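Local coordinates for protein Xcc_ctr_pt (Xanthomonas campestris pv. campestris, PDB 6NJW) that probably cleaves DNA as a Class 2 OLD family nuclease, this chain being its C-terminal, magnesium-binding Toprim region, at residues V93-E105 against E111-Y125. Residues are numbered along the deposited sequence; the frame is centred on the assembly and turned at random.
Sequences VRRRLINVLDVIE and EELDADEVIKLAEQY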
ATOM      1  N   VAL A  93      -8.210 -10.144  -7.709  1.00 56.25           N
ATOM      2  CA  VAL A  93      -6.901 -10.234  -7.088  1.00 48.06           C
ATOM      3  C   VAL A  93      -6.399 -11.660  -7.214  1.00 48.87           C
ATOM      4  O   VAL A  93      -5.186 -11.898  -7.208  1.00 46.67           O
ATOM      5  CB  VAL A  93      -6.931  -9.752  -5.620  1.00 54.56           C
ATOM      6  CG1 VAL A  93      -7.702 -10.716  -4.740  1.00 47.47           C
ATOM      7  CG2 VAL A  93      -5.517  -9.590  -5.104  1.00 48.89           C
ATOM      8  N   ARG A  94      -7.313 -12.620  -7.383  1.00 47.13           N
ATOM      9  CA  ARG A  94      -6.899 -14.003  -7.581  1.00 47.74           C
ATOM     10  C   ARG A  94      -6.016 -14.141  -8.815  1.00 45.27           C
ATOM     11  O   ARG A  94      -4.934 -14.742  -8.755  1.00 50.97           O
ATOM     12  CB  ARG A  94      -8.125 -14.907  -7.698  1.00 50.51           C
ATOM     13  CG  ARG A  94      -7.767 -16.340  -7.992  1.00 51.38           C
ATOM     14  CD  ARG A  94      -8.975 -17.259  -8.000  1.00 51.32           C
ATOM     15  NE  ARG A  94      -8.567 -18.645  -8.238  1.00 55.94           N
ATOM     16  CZ  ARG A  94      -8.393 -19.169  -9.448  1.00 58.46           C
ATOM     17  NH1 ARG A  94      -8.590 -18.421 -10.530  1.00 58.93           N
ATOM     18  NH2 ARG A  94      -8.019 -20.440  -9.583  1.00 58.34           N
ATOM     19  N   ARG A  95      -6.474 -13.610  -9.950  1.00 49.74           N
ATOM     20  CA  ARG A  95      -5.698 -13.696 -11.187  1.00 48.66           C
ATOM     21  C   ARG A  95      -4.427 -12.862 -11.088  1.00 45.79           C
ATOM     22  O   ARG A  95      -3.346 -13.307 -11.496  1.00 46.20           O
ATOM     23  CB  ARG A  95      -6.557 -13.235 -12.371  1.00 51.70           C
ATOM     24  CG  ARG A  95      -5.864 -13.312 -13.739  1.00 46.36           C
ATOM     25  CD  ARG A  95      -5.477 -14.748 -14.080  1.00 51.94           C
ATOM     26  NE  ARG A  95      -6.647 -15.611 -13.991  1.00 52.83           N
ATOM     27  CZ  ARG A  95      -6.606 -16.933 -13.914  1.00 59.60           C
ATOM     28  NH1 ARG A  95      -5.440 -17.568 -13.927  1.00 54.76           N
ATOM     29  NH2 ARG A  95      -7.743 -17.615 -13.822  1.00 60.40           N
ATOM     30  N   ARG A  96      -4.547 -11.652 -10.541  1.00 47.11           N
ATOM     31  CA  ARG A  96      -3.388 -10.792 -10.338  1.00 49.39           C
ATOM     32  C   ARG A  96      -2.298 -11.508  -9.547  1.00 43.31           C
ATOM     33  O   ARG A  96      -1.115 -11.418  -9.891  1.00 41.73           O
ATOM     34  CB  ARG A  96      -3.836  -9.508  -9.638  1.00 52.46           C
ATOM     35  CG  ARG A  96      -2.739  -8.494  -9.310  1.00 55.39           C
ATOM     36  CD  ARG A  96      -3.310  -7.392  -8.406  1.00 47.13           C
ATOM     37  NE  ARG A  96      -4.667  -7.045  -8.834  1.00 54.77           N
ATOM     38  CZ  ARG A  96      -5.644  -6.646  -8.025  1.00 54.48           C
ATOM     39  NH1 ARG A  96      -5.430  -6.531  -6.723  1.00 47.31           N
ATOM     40  NH2 ARG A  96      -6.842  -6.359  -8.524  1.00 56.83           N
ATOM     41  N   LEU A  97      -2.681 -12.266  -8.512  1.00 42.79           N
ATOM     42  CA  LEU A  97      -1.692 -12.952  -7.688  1.00 45.61           C
ATOM     43  C   LEU A  97      -1.227 -14.262  -8.312  1.00 39.85           C
ATOM     44  O   LEU A  97      -0.074 -14.651  -8.127  1.00 41.67           O
ATOM     45  CB  LEU A  97      -2.252 -13.214  -6.282  1.00 41.55           C
ATOM     46  CG  LEU A  97      -2.377 -11.985  -5.380  1.00 44.22           C
ATOM     47  CD1 LEU A  97      -2.910 -12.363  -3.995  1.00 43.71           C
ATOM     48  CD2 LEU A  97      -1.038 -11.273  -5.264  1.00 44.08           C
ATOM     49  N   ILE A  98      -2.086 -14.962  -9.047  1.00 45.95           N
ATOM     50  CA  ILE A  98      -1.597 -16.119  -9.799  1.00 44.95           C
ATOM     51  C   ILE A  98      -0.557 -15.677 -10.826  1.00 39.09           C
ATOM     52  O   ILE A  98       0.447 -16.365 -11.055  1.00 45.22           O
ATOM     53  CB  ILE A  98      -2.772 -16.867 -10.457  1.00 50.17           C
ATOM     54  CG1 ILE A  98      -3.595 -17.593  -9.384  1.00 48.25           C
ATOM     55  CG2 ILE A  98      -2.256 -17.862 -11.498  1.00 47.80           C
ATOM     56  CD1 ILE A  98      -4.882 -18.200  -9.907  1.00 55.34           C
ATOM     57  N   ASN A  99      -0.767 -14.511 -11.433  1.00 41.14           N
ATOM     58  CA  ASN A  99       0.180 -14.019 -12.431  1.00 41.25           C
ATOM     59  C   ASN A  99       1.565 -13.800 -11.833  1.00 44.01           C
ATOM     60  O   ASN A  99       2.578 -14.103 -12.480  1.00 42.17           O
ATOM     61  CB  ASN A  99      -0.356 -12.740 -13.068  1.00 45.21           C
ATOM     62  CG  ASN A  99      -1.408 -13.029 -14.133  1.00 49.80           C
ATOM     63  OD1 ASN A  99      -1.453 -14.125 -14.676  1.00 49.45           O
ATOM     64  ND2 ASN A  99      -2.268 -12.057 -14.408  1.00 49.24           N
ATOM     65  N   VAL A 100       1.644 -13.309 -10.587  1.00 43.40           N
ATOM     66  CA  VAL A 100       2.976 -13.190  -9.985  1.00 38.09           C
ATOM     67  C   VAL A 100       3.443 -14.500  -9.353  1.00 39.65           C
ATOM     68  O   VAL A 100       4.650 -14.774  -9.325  1.00 41.62           O
ATOM     69  CB  VAL A 100       3.050 -12.025  -8.977  1.00 35.03           C
ATOM     70  CG1 VAL A 100       2.870 -10.700  -9.699  1.00 36.12           C
ATOM     71  CG2 VAL A 100       2.018 -12.167  -7.871  1.00 40.07           C
ATOM     72  N   LEU A 101       2.535 -15.339  -8.843  1.00 35.16           N
ATOM     73  CA  LEU A 101       2.998 -16.597  -8.268  1.00 39.57           C
ATOM     74  C   LEU A 101       3.564 -17.525  -9.336  1.00 43.19           C
ATOM     75  O   LEU A 101       4.496 -18.290  -9.059  1.00 44.46           O
ATOM     76  CB  LEU A 101       1.871 -17.283  -7.498  1.00 43.99           C
ATOM     77  CG  LEU A 101       1.487 -16.670  -6.142  1.00 38.80           C
ATOM     78  CD1 LEU A 101       0.144 -17.216  -5.672  1.00 43.65           C
ATOM     79  CD2 LEU A 101       2.551 -16.916  -5.093  1.00 38.77           C
ATOM     80  N   ASP A 102       3.033 -17.455 -10.563  1.00 45.58           N
ATOM     81  CA  ASP A 102       3.619 -18.209 -11.672  1.00 47.61           C
ATOM     82  C   ASP A 102       5.068 -17.810 -11.926  1.00 44.65           C
ATOM     83  O   ASP A 102       5.865 -18.635 -12.380  1.00 45.59           O
ATOM     84  CB  ASP A 102       2.805 -18.001 -12.945  1.00 46.46           C
ATOM     85  CG  ASP A 102       1.482 -18.737 -12.925  1.00 49.04           C
ATOM     86  OD1 ASP A 102       1.298 -19.637 -12.080  1.00 52.09           O
ATOM     87  OD2 ASP A 102       0.622 -18.394 -13.758  1.00 53.91           O
ATOM     88  N   VAL A 103       5.425 -16.555 -11.645  1.00 44.08           N
ATOM     89  CA  VAL A 103       6.810 -16.109 -11.777  1.00 41.33           C
ATOM     90  C   VAL A 103       7.632 -16.511 -10.556  1.00 49.66           C
ATOM     91  O   VAL A 103       8.687 -17.147 -10.673  1.00 44.90           O
ATOM     92  CB  VAL A 103       6.850 -14.583 -12.002  1.00 38.39           C
ATOM     93  CG1 VAL A 103       8.288 -14.078 -12.058  1.00 43.08           C
ATOM     94  CG2 VAL A 103       6.072 -14.193 -13.263  1.00 44.80           C
ATOM     95  N   ILE A 104       7.181 -16.131  -9.358  1.00 45.61           N
ATOM     96  CA  ILE A 104       8.019 -16.337  -8.181  1.00 46.43           C
ATOM     97  C   ILE A 104       8.027 -17.795  -7.729  1.00 46.58           C
ATOM     98  O   ILE A 104       8.936 -18.205  -6.997  1.00 49.55           O
ATOM     99  CB  ILE A 104       7.573 -15.417  -7.032  1.00 48.96           C
ATOM    100  CG1 ILE A 104       8.685 -15.270  -5.993  1.00 49.41           C
ATOM    101  CG2 ILE A 104       6.317 -15.969  -6.359  1.00 47.16           C
ATOM    102  CD1 ILE A 104       9.756 -14.264  -6.379  1.00 53.47           C
ATOM    103  N   GLU A 105       7.061 -18.592  -8.165  1.00 48.32           N
ATOM    104  CA  GLU A 105       6.971 -20.008  -7.812  1.00 53.36           C
ATOM    105  C   GLU A 105       6.716 -20.802  -9.094  1.00 57.69           C
ATOM    106  O   GLU A 105       5.727 -21.518  -9.244  1.00 59.65           O
ATOM    107  CB  GLU A 105       5.875 -20.226  -6.754  1.00 50.69           C
ATOM    108  CG  GLU A 105       5.899 -21.561  -6.051  1.00 50.80           C
ATOM    109  CD  GLU A 105       4.766 -21.703  -5.023  1.00 53.27           C
ATOM    110  OE1 GLU A 105       3.600 -21.876  -5.448  1.00 50.78           O
ATOM    111  OE2 GLU A 105       5.047 -21.643  -3.798  1.00 51.10           O
ATOM    112  N   GLU A 111      -3.790 -22.859 -10.662  1.00 61.85           N
ATOM    113  CA  GLU A 111      -5.132 -22.617 -11.191  1.00 62.07           C
ATOM    114  C   GLU A 111      -6.221 -23.225 -10.318  1.00 59.70           C
ATOM    115  O   GLU A 111      -7.356 -22.733 -10.318  1.00 56.01           O
ATOM    116  CB  GLU A 111      -5.255 -23.176 -12.613  1.00 64.08           C
ATOM    117  CG  GLU A 111      -4.409 -22.454 -13.630  1.00 62.10           C
ATOM    118  CD  GLU A 111      -4.585 -20.954 -13.551  1.00 65.69           C
ATOM    119  OE1 GLU A 111      -5.749 -20.484 -13.471  1.00 63.83           O
ATOM    120  OE2 GLU A 111      -3.547 -20.251 -13.560  1.00 65.91           O
ATOM    121  N   GLU A 112      -5.909 -24.286  -9.579  1.00 58.42           N
ATOM    122  CA  GLU A 112      -6.929 -24.996  -8.824  1.00 62.62           C
ATOM    123  C   GLU A 112      -7.140 -24.439  -7.420  1.00 65.08           C
ATOM    124  O   GLU A 112      -7.915 -25.016  -6.653  1.00 64.38           O
ATOM    125  CB  GLU A 112      -6.591 -26.487  -8.752  1.00 63.37           C
ATOM    126  CG  GLU A 112      -6.626 -27.205 -10.102  1.00 68.66           C
ATOM    127  CD  GLU A 112      -7.869 -26.882 -10.938  1.00 74.62           C
ATOM    128  OE1 GLU A 112      -9.002 -26.934 -10.400  1.00 74.77           O
ATOM    129  OE2 GLU A 112      -7.708 -26.584 -12.146  1.00 74.23           O
ATOM    130  N   LEU A 113      -6.496 -23.328  -7.067  1.00 61.39           N
ATOM    131  CA  LEU A 113      -6.687 -22.740  -5.748  1.00 60.72           C
ATOM    132  C   LEU A 113      -7.810 -21.716  -5.797  1.00 54.53           C
ATOM    133  O   LEU A 113      -7.965 -20.999  -6.791  1.00 59.54           O
ATOM    134  CB  LEU A 113      -5.400 -22.078  -5.253  1.00 54.05           C
ATOM    135  CG  LEU A 113      -4.162 -22.965  -5.300  1.00 59.49           C
ATOM    136  CD1 LEU A 113      -2.929 -22.208  -4.824  1.00 55.34           C
ATOM    137  CD2 LEU A 113      -4.403 -24.199  -4.452  1.00 58.90           C
ATOM    138  N   ASP A 114      -8.598 -21.651  -4.726  1.00 57.71           N
ATOM    139  CA  ASP A 114      -9.575 -20.578  -4.662  1.00 54.63           C
ATOM    140  C   ASP A 114      -8.878 -19.287  -4.242  1.00 57.11           C
ATOM    141  O   ASP A 114      -7.692 -19.278  -3.902  1.00 55.00           O
ATOM    142  CB  ASP A 114     -10.744 -20.941  -3.732  1.00 59.90           C
ATOM    143  CG  ASP A 114     -10.333 -21.150  -2.272  1.00 68.85           C
ATOM    144  OD1 ASP A 114      -9.335 -20.557  -1.793  1.00 67.32           O
ATOM    145  OD2 ASP A 114     -11.044 -21.918  -1.578  1.00 71.98           O
ATOM    146  N   ALA A 115      -9.626 -18.182  -4.277  1.00 54.54           N
ATOM    147  CA  ALA A 115      -9.018 -16.875  -4.042  1.00 54.45           C
ATOM    148  C   ALA A 115      -8.320 -16.827  -2.687  1.00 53.48           C
ATOM    149  O   ALA A 115      -7.156 -16.424  -2.591  1.00 49.48           O
ATOM    150  CB  ALA A 115     -10.078 -15.777  -4.157  1.00 53.76           C
ATOM    151  N   ASP A 116      -9.000 -17.274  -1.630  1.00 54.38           N
ATOM    152  CA  ASP A 116      -8.384 -17.217  -0.311  1.00 54.82           C
ATOM    153  C   ASP A 116      -7.156 -18.115  -0.222  1.00 49.55           C
ATOM    154  O   ASP A 116      -6.193 -17.771   0.468  1.00 48.85           O
ATOM    155  CB  ASP A 116      -9.407 -17.575   0.768  1.00 60.41           C
ATOM    156  CG  ASP A 116     -10.302 -16.392   1.135  1.00 64.28           C
ATOM    157  OD1 ASP A 116     -10.007 -15.254   0.706  1.00 69.07           O
ATOM    158  OD2 ASP A 116     -11.303 -16.597   1.850  1.00 72.24           O
ATOM    159  N   GLU A 117      -7.145 -19.245  -0.932  1.00 50.54           N
ATOM    160  CA  GLU A 117      -5.935 -20.063  -0.968  1.00 50.16           C
ATOM    161  C   GLU A 117      -4.806 -19.360  -1.727  1.00 46.21           C
ATOM    162  O   GLU A 117      -3.638 -19.446  -1.330  1.00 48.63           O
ATOM    163  CB  GLU A 117      -6.235 -21.429  -1.600  1.00 53.44           C
ATOM    164  CG  GLU A 117      -7.037 -22.388  -0.700  1.00 57.51           C
ATOM    165  CD  GLU A 117      -7.694 -23.529  -1.484  1.00 59.91           C
ATOM    166  OE1 GLU A 117      -8.234 -23.286  -2.583  1.00 64.24           O
ATOM    167  OE2 GLU A 117      -7.653 -24.677  -1.008  1.00 64.18           O
ATOM    168  N   VAL A 118      -5.122 -18.693  -2.839  1.00 44.83           N
ATOM    169  CA  VAL A 118      -4.092 -17.941  -3.554  1.00 44.62           C
ATOM    170  C   VAL A 118      -3.553 -16.825  -2.667  1.00 48.72           C
ATOM    171  O   VAL A 118      -2.345 -16.558  -2.637  1.00 46.62           O
ATOM    172  CB  VAL A 118      -4.654 -17.408  -4.883  1.00 47.34           C
ATOM    173  CG1 VAL A 118      -3.768 -16.288  -5.465  1.00 45.25           C
ATOM    174  CG2 VAL A 118      -4.791 -18.554  -5.873  1.00 49.30           C
ATOM    175  N   ILE A 119      -4.435 -16.198  -1.890  1.00 42.91           N
ATOM    176  CA  ILE A 119      -4.036 -15.085  -1.036  1.00 41.50           C
ATOM    177  C   ILE A 119      -3.135 -15.559   0.104  1.00 41.85           C
ATOM    178  O   ILE A 119      -2.110 -14.934   0.397  1.00 42.13           O
ATOM    179  CB  ILE A 119      -5.286 -14.349  -0.518  1.00 46.84           C
ATOM    180  CG1 ILE A 119      -5.928 -13.557  -1.661  1.00 46.00           C
ATOM    181  CG2 ILE A 119      -4.927 -13.413   0.621  1.00 44.22           C
ATOM    182  CD1 ILE A 119      -7.319 -13.021  -1.353  1.00 49.06           C
ATOM    183  N   LYS A 120      -3.492 -16.657   0.777  1.00 42.72           N
ATOM    184  CA  LYS A 120      -2.644 -17.086   1.896  1.00 45.86           C
ATOM    185  C   LYS A 120      -1.321 -17.690   1.420  1.00 41.57           C
ATOM    186  O   LYS A 120      -0.310 -17.603   2.130  1.00 39.70           O
ATOM    187  CB  LYS A 120      -3.396 -18.064   2.798  1.00 48.13           C
ATOM    188  CG  LYS A 120      -3.682 -19.410   2.190  1.00 48.13           C
ATOM    189  CD  LYS A 120      -4.612 -20.200   3.127  1.00 58.87           C
ATOM    190  CE  LYS A 120      -4.778 -21.659   2.689  1.00 55.73           C
ATOM    191  NZ  LYS A 120      -5.809 -22.361   3.513  1.00 63.04           N
ATOM    192  N   LEU A 121      -1.293 -18.284   0.222  1.00 43.30           N
ATOM    193  CA  LEU A 121      -0.013 -18.675  -0.365  1.00 42.01           C
ATOM    194  C   LEU A 121       0.857 -17.456  -0.637  1.00 43.14           C
ATOM    195  O   LEU A 121       2.066 -17.465  -0.361  1.00 40.24           O
ATOM    196  CB  LEU A 121      -0.243 -19.453  -1.665  1.00 42.64           C
ATOM    197  CG  LEU A 121       0.979 -19.826  -2.506  1.00 43.36           C
ATOM    198  CD1 LEU A 121       1.999 -20.632  -1.700  1.00 40.24           C
ATOM    199  CD2 LEU A 121       0.540 -20.595  -3.766  1.00 48.02           C
ATOM    200  N   ALA A 122       0.254 -16.391  -1.165  1.00 38.17           N
ATOM    201  CA  ALA A 122       1.041 -15.257  -1.623  1.00 40.74           C
ATOM    202  C   ALA A 122       1.702 -14.526  -0.465  1.00 40.23           C
ATOM    203  O   ALA A 122       2.769 -13.928  -0.646  1.00 37.94           O
ATOM    204  CB  ALA A 122       0.166 -14.310  -2.434  1.00 37.38           C
ATOM    205  N   GLU A 123       1.113 -14.586   0.735  1.00 41.13           N
ATOM    206  CA  GLU A 123       1.749 -13.958   1.895  1.00 35.26           C
ATOM    207  C   GLU A 123       3.122 -14.538   2.174  1.00 35.80           C
ATOM    208  O   GLU A 123       3.983 -13.844   2.727  1.00 39.34           O
ATOM    209  CB  GLU A 123       0.864 -14.092   3.146  1.00 37.71           C
ATOM    210  CG  GLU A 123      -0.393 -13.244   3.040  1.00 39.95           C
ATOM    211  CD  GLU A 123      -1.123 -13.044   4.370  1.00 44.15           C
ATOM    212  OE1 GLU A 123      -0.722 -13.636   5.386  1.00 43.55           O
ATOM    213  OE2 GLU A 123      -2.108 -12.285   4.392  1.00 44.75           O
ATOM    214  N   GLN A 124       3.344 -15.808   1.826  1.00 33.02           N
ATOM    215  CA  GLN A 124       4.655 -16.413   2.045  1.00 38.61           C
ATOM    216  C   GLN A 124       5.748 -15.690   1.268  1.00 37.35           C
ATOM    217  O   GLN A 124       6.909 -15.650   1.702  1.00 35.70           O
ATOM    218  CB  GLN A 124       4.617 -17.887   1.646  1.00 39.11           C
ATOM    219  CG  GLN A 124       3.806 -18.772   2.565  1.00 43.08           C
ATOM    220  CD  GLN A 124       4.035 -20.228   2.238  1.00 44.60           C
ATOM    221  OE1 GLN A 124       5.080 -20.793   2.567  1.00 49.31           O
ATOM    222  NE2 GLN A 124       3.089 -20.825   1.543  1.00 40.88           N
ATOM    223  N   TYR A 125       5.399 -15.089   0.137  1.00 37.02           N
ATOM    224  CA  TYR A 125       6.369 -14.393  -0.692  1.00 35.59           C
ATOM    225  C   TYR A 125       6.355 -12.896  -0.449  1.00 36.32           C
ATOM    226  O   TYR A 125       6.949 -12.145  -1.231  1.00 38.26           O
ATOM    227  CB  TYR A 125       6.108 -14.709  -2.174  1.00 39.21           C
ATOM    228  CG  TYR A 125       6.303 -16.181  -2.447  1.00 40.23           C
ATOM    229  CD1 TYR A 125       7.574 -16.724  -2.559  1.00 46.23           C
ATOM    230  CD2 TYR A 125       5.212 -17.045  -2.531  1.00 46.34           C
ATOM    231  CE1 TYR A 125       7.754 -18.079  -2.787  1.00 45.44           C
ATOM    232  CE2 TYR A 125       5.384 -18.397  -2.751  1.00 45.02           C
ATOM    233  CZ  TYR A 125       6.655 -18.908  -2.883  1.00 47.13           C
ATOM    234  OH  TYR A 125       6.813 -20.264  -3.097  1.00 52.67           O
TER
HETATM  235  O   HOH W   1      -1.003 -21.434 -12.448  1.00 54.39           O
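Val118 is the knob of this helix pair, seated in a hole on helix 93-104 bounded by Arg94, Leu97, Ile98 and Leu101. Its two methyls divide the hollow: CG1, anti to the backbone N (chi1 163°), presses against CB of Leu97 at 3.5 Å, while CG2 meets Ile98 CG1 at 3.8 Å. On the flank toward strand 127-130, Leu97 CD1 dips between Ile119 CG1 and the small bump of Ala122 CB. Leu101 forks over the next turn, CD1 against Leu121 CD2 and CD2 against Tyr125 CD2 at 3.7 Å. The axes approach to 9.2 Å, with 42° between their N-to-C directions, so both helices point broadly the same way. Together they form the crossover between the adjacent parallel strands 77-82 and 127-130, a beta-alpha-beta type connection consistent with a Toprim-like fold; behind the pair, Arg96 forms a salt bridge with Asp84, a magnesium ligand in another structure of this protein but not coordinating a metal here. Near the start of the second helix, the extended Arg94 chain lies along Ala115 and delivers NE and NH2 side-on to Leu113 O, each at 2.8 Å and in the guanidinium plane, while Ile98 CD1 sits over one face of that group. Asp114 and Glu117 close a capping box there. Arg95, bent at chi2 and chi3, brings NH1 to the syn lone pair of Glu111 OE1 at 3.0 Å, a salt bridge with the two flat groups only 6° from coplanar. At the far end Ile104 CG2 rests over one face of the Tyr125 ring, 4.0 Å from its centroid.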